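Long-range contact in HMG-CoA Lyase (Bacillus subtilis subsp. subtilis, PDB 1YDO), which belongs to the HMGL-like family of proteins, which are built on the TIM-barrel fold: residues K67-V81 and L91-S103. Numbering follows the deposited sequence.
Sequences KGIDREKGVTYAALV and LEGGINEACVFMS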
loop_
_atom_site.group_PDB
_atom_site.type_symbol
_atom_site.label_atom_id
_atom_site.label_comp_id
_atom_site.label_asym_id
_atom_site.label_seq_id
_atom_site.Cartn_x
_atom_site.Cartn_y
_atom_site.Cartn_z
ATOM N N LYS A 67 -0.568 -30.903 15.609
ATOM C CA LYS A 67 -0.408 -32.324 15.290
ATOM C C LYS A 67 -1.252 -32.726 14.097
ATOM O O LYS A 67 -1.138 -33.847 13.608
ATOM C CB LYS A 67 -0.796 -33.189 16.494
ATOM C CG LYS A 67 0.132 -33.056 17.685
ATOM C CD LYS A 67 -0.379 -33.842 18.878
ATOM C CE LYS A 67 0.580 -33.743 20.059
ATOM N NZ LYS A 67 0.039 -34.422 21.279
ATOM N N GLY A 68 -2.095 -31.812 13.630
ATOM C CA GLY A 68 -2.946 -32.114 12.493
ATOM C C GLY A 68 -2.369 -31.769 11.129
ATOM O O GLY A 68 -2.620 -32.477 10.151
ATOM N N ILE A 69 -1.597 -30.685 11.060
ATOM C CA ILE A 69 -1.003 -30.241 9.802
ATOM C C ILE A 69 -0.226 -31.341 9.082
ATOM O O ILE A 69 0.210 -32.315 9.695
ATOM C CB ILE A 69 -0.041 -29.063 10.020
ATOM C CG1 ILE A 69 1.173 -29.528 10.830
ATOM C CG2 ILE A 69 -0.756 -27.927 10.731
ATOM C CD1 ILE A 69 2.344 -28.562 10.794
ATOM N N ASP A 70 -0.056 -31.171 7.776
ATOM C CA ASP A 70 0.676 -32.137 6.972
ATOM C C ASP A 70 2.168 -32.102 7.264
ATOM O O ASP A 70 2.828 -33.137 7.277
ATOM C CB ASP A 70 0.447 -31.875 5.486
ATOM C CG ASP A 70 -0.866 -32.409 5.011
ATOM O OD1 ASP A 70 -1.313 -31.973 3.929
ATOM O OD2 ASP A 70 -1.441 -33.275 5.718
ATOM N N ARG A 71 2.704 -30.908 7.487
ATOM C CA ARG A 71 4.124 -30.766 7.783
ATOM C C ARG A 71 4.990 -31.222 6.602
ATOM O O ARG A 71 5.360 -32.388 6.493
ATOM C CB ARG A 71 4.458 -31.564 9.047
ATOM C CG ARG A 71 5.746 -31.132 9.683
ATOM C CD ARG A 71 5.721 -31.289 11.184
ATOM N NE ARG A 71 4.665 -30.523 11.839
ATOM C CZ ARG A 71 4.727 -30.120 13.107
ATOM N NH1 ARG A 71 3.737 -29.429 13.649
ATOM N NH2 ARG A 71 5.802 -30.389 13.831
ATOM N N GLU A 72 5.300 -30.277 5.720
ATOM C CA GLU A 72 6.102 -30.533 4.534
ATOM C C GLU A 72 7.578 -30.321 4.811
ATOM O O GLU A 72 7.953 -29.637 5.772
ATOM C CB GLU A 72 5.681 -29.589 3.412
ATOM C CG GLU A 72 4.185 -29.614 3.123
ATOM C CD GLU A 72 3.783 -30.730 2.178
ATOM O OE1 GLU A 72 2.597 -31.158 2.217
ATOM O OE2 GLU A 72 4.652 -31.163 1.382
ATOM N N LYS A 73 8.414 -30.893 3.949
ATOM C CA LYS A 73 9.860 -30.775 4.082
ATOM C C LYS A 73 10.369 -29.427 3.579
ATOM O O LYS A 73 9.863 -28.870 2.605
ATOM C CB LYS A 73 10.545 -31.924 3.333
ATOM C CG LYS A 73 9.691 -32.570 2.256
ATOM C CD LYS A 73 9.299 -31.571 1.178
ATOM C CE LYS A 73 8.066 -32.031 0.422
ATOM N NZ LYS A 73 6.910 -32.170 1.349
ATOM N N GLY A 74 11.377 -28.914 4.264
ATOM C CA GLY A 74 11.944 -27.635 3.898
ATOM C C GLY A 74 11.107 -26.509 4.474
ATOM O O GLY A 74 11.403 -25.330 4.256
ATOM N N VAL A 75 10.063 -26.872 5.217
ATOM C CA VAL A 75 9.180 -25.895 5.820
ATOM C C VAL A 75 9.453 -25.811 7.295
ATOM O O VAL A 75 9.553 -26.827 7.962
ATOM C CB VAL A 75 7.715 -26.275 5.626
ATOM C CG1 VAL A 75 6.826 -25.170 6.179
ATOM C CG2 VAL A 75 7.420 -26.497 4.154
ATOM N N THR A 76 9.578 -24.596 7.807
ATOM C CA THR A 76 9.842 -24.411 9.224
ATOM C C THR A 76 8.528 -24.037 9.911
ATOM O O THR A 76 8.007 -22.947 9.702
ATOM C CB THR A 76 10.884 -23.296 9.449
ATOM O OG1 THR A 76 12.042 -23.561 8.650
ATOM C CG2 THR A 76 11.308 -23.240 10.902
ATOM N N TYR A 77 7.987 -24.945 10.720
ATOM C CA TYR A 77 6.742 -24.687 11.439
ATOM C C TYR A 77 7.051 -24.129 12.824
ATOM O O TYR A 77 7.664 -24.789 13.663
ATOM C CB TYR A 77 5.917 -25.971 11.531
ATOM C CG TYR A 77 5.464 -26.485 10.175
ATOM C CD1 TYR A 77 4.254 -26.075 9.622
ATOM C CD2 TYR A 77 6.280 -27.327 9.425
ATOM C CE1 TYR A 77 3.865 -26.486 8.347
ATOM C CE2 TYR A 77 5.911 -27.749 8.152
ATOM C CZ TYR A 77 4.703 -27.323 7.615
ATOM O OH TYR A 77 4.361 -27.710 6.351
ATOM N N ALA A 78 6.627 -22.892 13.051
ATOM C CA ALA A 78 6.883 -22.225 14.317
ATOM C C ALA A 78 5.596 -21.912 15.067
ATOM O O ALA A 78 4.506 -21.923 14.493
ATOM C CB ALA A 78 7.683 -20.932 14.077
ATOM N N ALA A 79 5.733 -21.625 16.353
ATOM C CA ALA A 79 4.590 -21.283 17.178
ATOM C C ALA A 79 5.013 -20.258 18.213
ATOM O O ALA A 79 6.178 -20.181 18.598
ATOM C CB ALA A 79 4.069 -22.506 17.851
ATOM N N LEU A 80 4.065 -19.458 18.655
ATOM C CA LEU A 80 4.378 -18.468 19.644
ATOM C C LEU A 80 4.490 -19.174 20.991
ATOM O O LEU A 80 3.632 -19.975 21.337
ATOM C CB LEU A 80 3.270 -17.434 19.706
ATOM C CG LEU A 80 3.732 -16.085 20.263
ATOM C CD1 LEU A 80 4.672 -15.430 19.271
ATOM C CD2 LEU A 80 2.532 -15.218 20.504
ATOM N N VAL A 81 5.547 -18.891 21.750
ATOM C CA VAL A 81 5.710 -19.512 23.060
ATOM C C VAL A 81 5.846 -18.454 24.135
ATOM O O VAL A 81 6.833 -17.742 24.193
ATOM C CB VAL A 81 6.935 -20.430 23.091
ATOM C CG1 VAL A 81 7.104 -21.056 24.497
ATOM C CG2 VAL A 81 6.778 -21.519 22.054
ATOM N N LEU A 91 6.653 -28.302 22.445
ATOM C CA LEU A 91 7.548 -29.444 22.230
ATOM C C LEU A 91 6.758 -30.685 21.854
ATOM O O LEU A 91 7.179 -31.469 21.008
ATOM C CB LEU A 91 8.370 -29.710 23.495
ATOM C CG LEU A 91 9.775 -29.096 23.537
ATOM C CD1 LEU A 91 9.758 -27.645 23.079
ATOM C CD2 LEU A 91 10.303 -29.202 24.949
ATOM N N GLU A 92 5.608 -30.855 22.492
ATOM C CA GLU A 92 4.776 -31.995 22.203
ATOM C C GLU A 92 4.110 -31.822 20.855
ATOM O O GLU A 92 3.817 -32.801 20.174
ATOM C CB GLU A 92 3.723 -32.159 23.281
ATOM C CG GLU A 92 2.642 -33.152 22.918
ATOM C CD GLU A 92 1.737 -33.470 24.086
ATOM O OE1 GLU A 92 0.654 -34.066 23.862
ATOM O OE2 GLU A 92 2.113 -33.134 25.236
ATOM N N GLY A 93 3.858 -30.573 20.476
ATOM C CA GLY A 93 3.228 -30.299 19.192
ATOM C C GLY A 93 4.148 -30.571 18.010
ATOM O O GLY A 93 3.689 -30.780 16.884
ATOM N N GLY A 94 5.453 -30.554 18.264
ATOM C CA GLY A 94 6.413 -30.811 17.206
ATOM C C GLY A 94 6.967 -29.560 16.559
ATOM O O GLY A 94 7.705 -29.648 15.580
ATOM N N ILE A 95 6.618 -28.402 17.107
ATOM C CA ILE A 95 7.092 -27.136 16.564
ATOM C C ILE A 95 8.596 -27.127 16.378
ATOM O O ILE A 95 9.327 -27.511 17.284
ATOM C CB ILE A 95 6.700 -25.949 17.465
ATOM C CG1 ILE A 95 5.244 -25.586 17.220
ATOM C CG2 ILE A 95 7.557 -24.739 17.157
ATOM C CD1 ILE A 95 4.284 -26.713 17.507
ATOM N N ASN A 96 9.050 -26.692 15.204
ATOM C CA ASN A 96 10.473 -26.628 14.912
ATOM C C ASN A 96 11.080 -25.383 15.557
ATOM O O ASN A 96 12.162 -25.435 16.143
ATOM C CB ASN A 96 10.717 -26.562 13.410
ATOM C CG ASN A 96 9.974 -27.629 12.657
ATOM O OD1 ASN A 96 10.105 -28.805 12.955
ATOM N ND2 ASN A 96 9.174 -27.225 11.676
ATOM N N GLU A 97 10.387 -24.253 15.448
ATOM C CA GLU A 97 10.905 -23.017 16.016
ATOM C C GLU A 97 9.931 -22.332 16.962
ATOM O O GLU A 97 8.739 -22.228 16.693
ATOM C CB GLU A 97 11.329 -22.048 14.892
ATOM C CG GLU A 97 11.698 -20.637 15.374
ATOM C CD GLU A 97 12.548 -19.851 14.383
ATOM O OE1 GLU A 97 13.746 -20.186 14.221
ATOM O OE2 GLU A 97 12.022 -18.890 13.777
ATOM N N ALA A 98 10.464 -21.869 18.080
ATOM C CA ALA A 98 9.666 -21.190 19.070
ATOM C C ALA A 98 9.916 -19.702 18.961
ATOM O O ALA A 98 11.053 -19.275 18.816
ATOM C CB ALA A 98 10.044 -21.682 20.450
ATOM N N CYS A 99 8.865 -18.900 19.032
ATOM C CA CYS A 99 9.049 -17.459 18.933
ATOM C C CYS A 99 8.654 -16.771 20.214
ATOM O O CYS A 99 7.472 -16.690 20.532
ATOM C CB CYS A 99 8.185 -16.895 17.811
ATOM S SG CYS A 99 8.204 -17.832 16.268
ATOM N N VAL A 100 9.621 -16.275 20.960
ATOM C CA VAL A 100 9.259 -15.570 22.171
ATOM C C VAL A 100 8.825 -14.156 21.783
ATOM O O VAL A 100 8.951 -13.764 20.620
ATOM C CB VAL A 100 10.430 -15.487 23.134
ATOM C CG1 VAL A 100 10.738 -16.876 23.665
ATOM C CG2 VAL A 100 11.641 -14.880 22.429
ATOM N N PHE A 101 8.318 -13.388 22.741
ATOM C CA PHE A 101 7.879 -12.041 22.436
ATOM C C PHE A 101 7.808 -11.146 23.647
ATOM O O PHE A 101 7.724 -11.609 24.784
ATOM C CB PHE A 101 6.500 -12.051 21.783
ATOM C CG PHE A 101 5.451 -12.742 22.594
ATOM C CD1 PHE A 101 5.355 -14.130 22.582
ATOM C CD2 PHE A 101 4.582 -12.018 23.403
ATOM C CE1 PHE A 101 4.409 -14.795 23.371
ATOM C CE2 PHE A 101 3.629 -12.671 24.199
ATOM C CZ PHE A 101 3.546 -14.058 24.182
HETATM N N MSE A 102 7.842 -9.845 23.382
HETATM C CA MSE A 102 7.748 -8.828 24.417
HETATM C C MSE A 102 7.648 -7.479 23.743
HETATM O O MSE A 102 7.859 -7.358 22.542
HETATM C CB MSE A 102 8.976 -8.865 25.326
HETATM C CG MSE A 102 10.245 -8.367 24.678
HETATM SE SE MSE A 102 11.691 -8.269 25.958
HETATM C CE MSE A 102 11.171 -6.616 26.855
ATOM N N SER A 103 7.326 -6.460 24.523
ATOM C CA SER A 103 7.206 -5.128 23.970
ATOM C C SER A 103 8.383 -4.232 24.349
ATOM O O SER A 103 8.965 -4.365 25.431
ATOM C CB SER A 103 5.896 -4.495 24.437
ATOM O OG SER A 103 5.762 -3.170 23.940
#
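A79 and C99 lie at the heart of a beta-alpha-beta crossover, in which strand 76-80 and strand 97-103 run parallel while helix 84-93 links them. C99 N donates to A79 O at 3.0 Å, and V81 N reaches C99 O at 3.2 Å in a nearly straight bond (171°), its donor lying above the carbonyl plane. Where the second strand begins, Y77 O takes two backbone donors, N96 N at 2.8 Å almost end-on to the carbonyl and E97 N at a longer range.

Side chains pack on both faces of this pairing. A79 and A98 share one: I95 CG1 lies 3.4 Å from A79 CB and V81 CG2 meets the methyl of A98, with F50 also touching A79 and I95. On the other, A78 CB abuts C99 SG. Toward the end of the strands L80 crosses F101 at about a right angle, bringing its CG to 3.4 Å from F101 CE1. A chi1 of 56° sets F101 CG between its backbone N and carbonyl carbon, which keeps the ring beside L80.

Near the ends of helices 62-68 and 84-93, chains extended beyond CG let K67 NZ meet E92 OE1 at 2.7 Å, on the anti lone pair of the carboxylate. R71, from the loop that follows the first helix, presents a guanidinium edge to G94 O just beyond the second, though this bond is weak.

Further out, V75 CG1 and I69 CD1 sandwich the Y77 ring, while Y77 OH accepts from E72 N and also bonds S38. E97, on the face of A78 and C99, has its carboxylate satisfied by hydroxyls of T137 and Y44 in adjoining strands.

The chemistry implies a division of labour: backbone bonds set the parallel register, small apolar groups pack on both faces, and charge pairing lies at the solvent-exposed K67 and E92, where water probably weakens it.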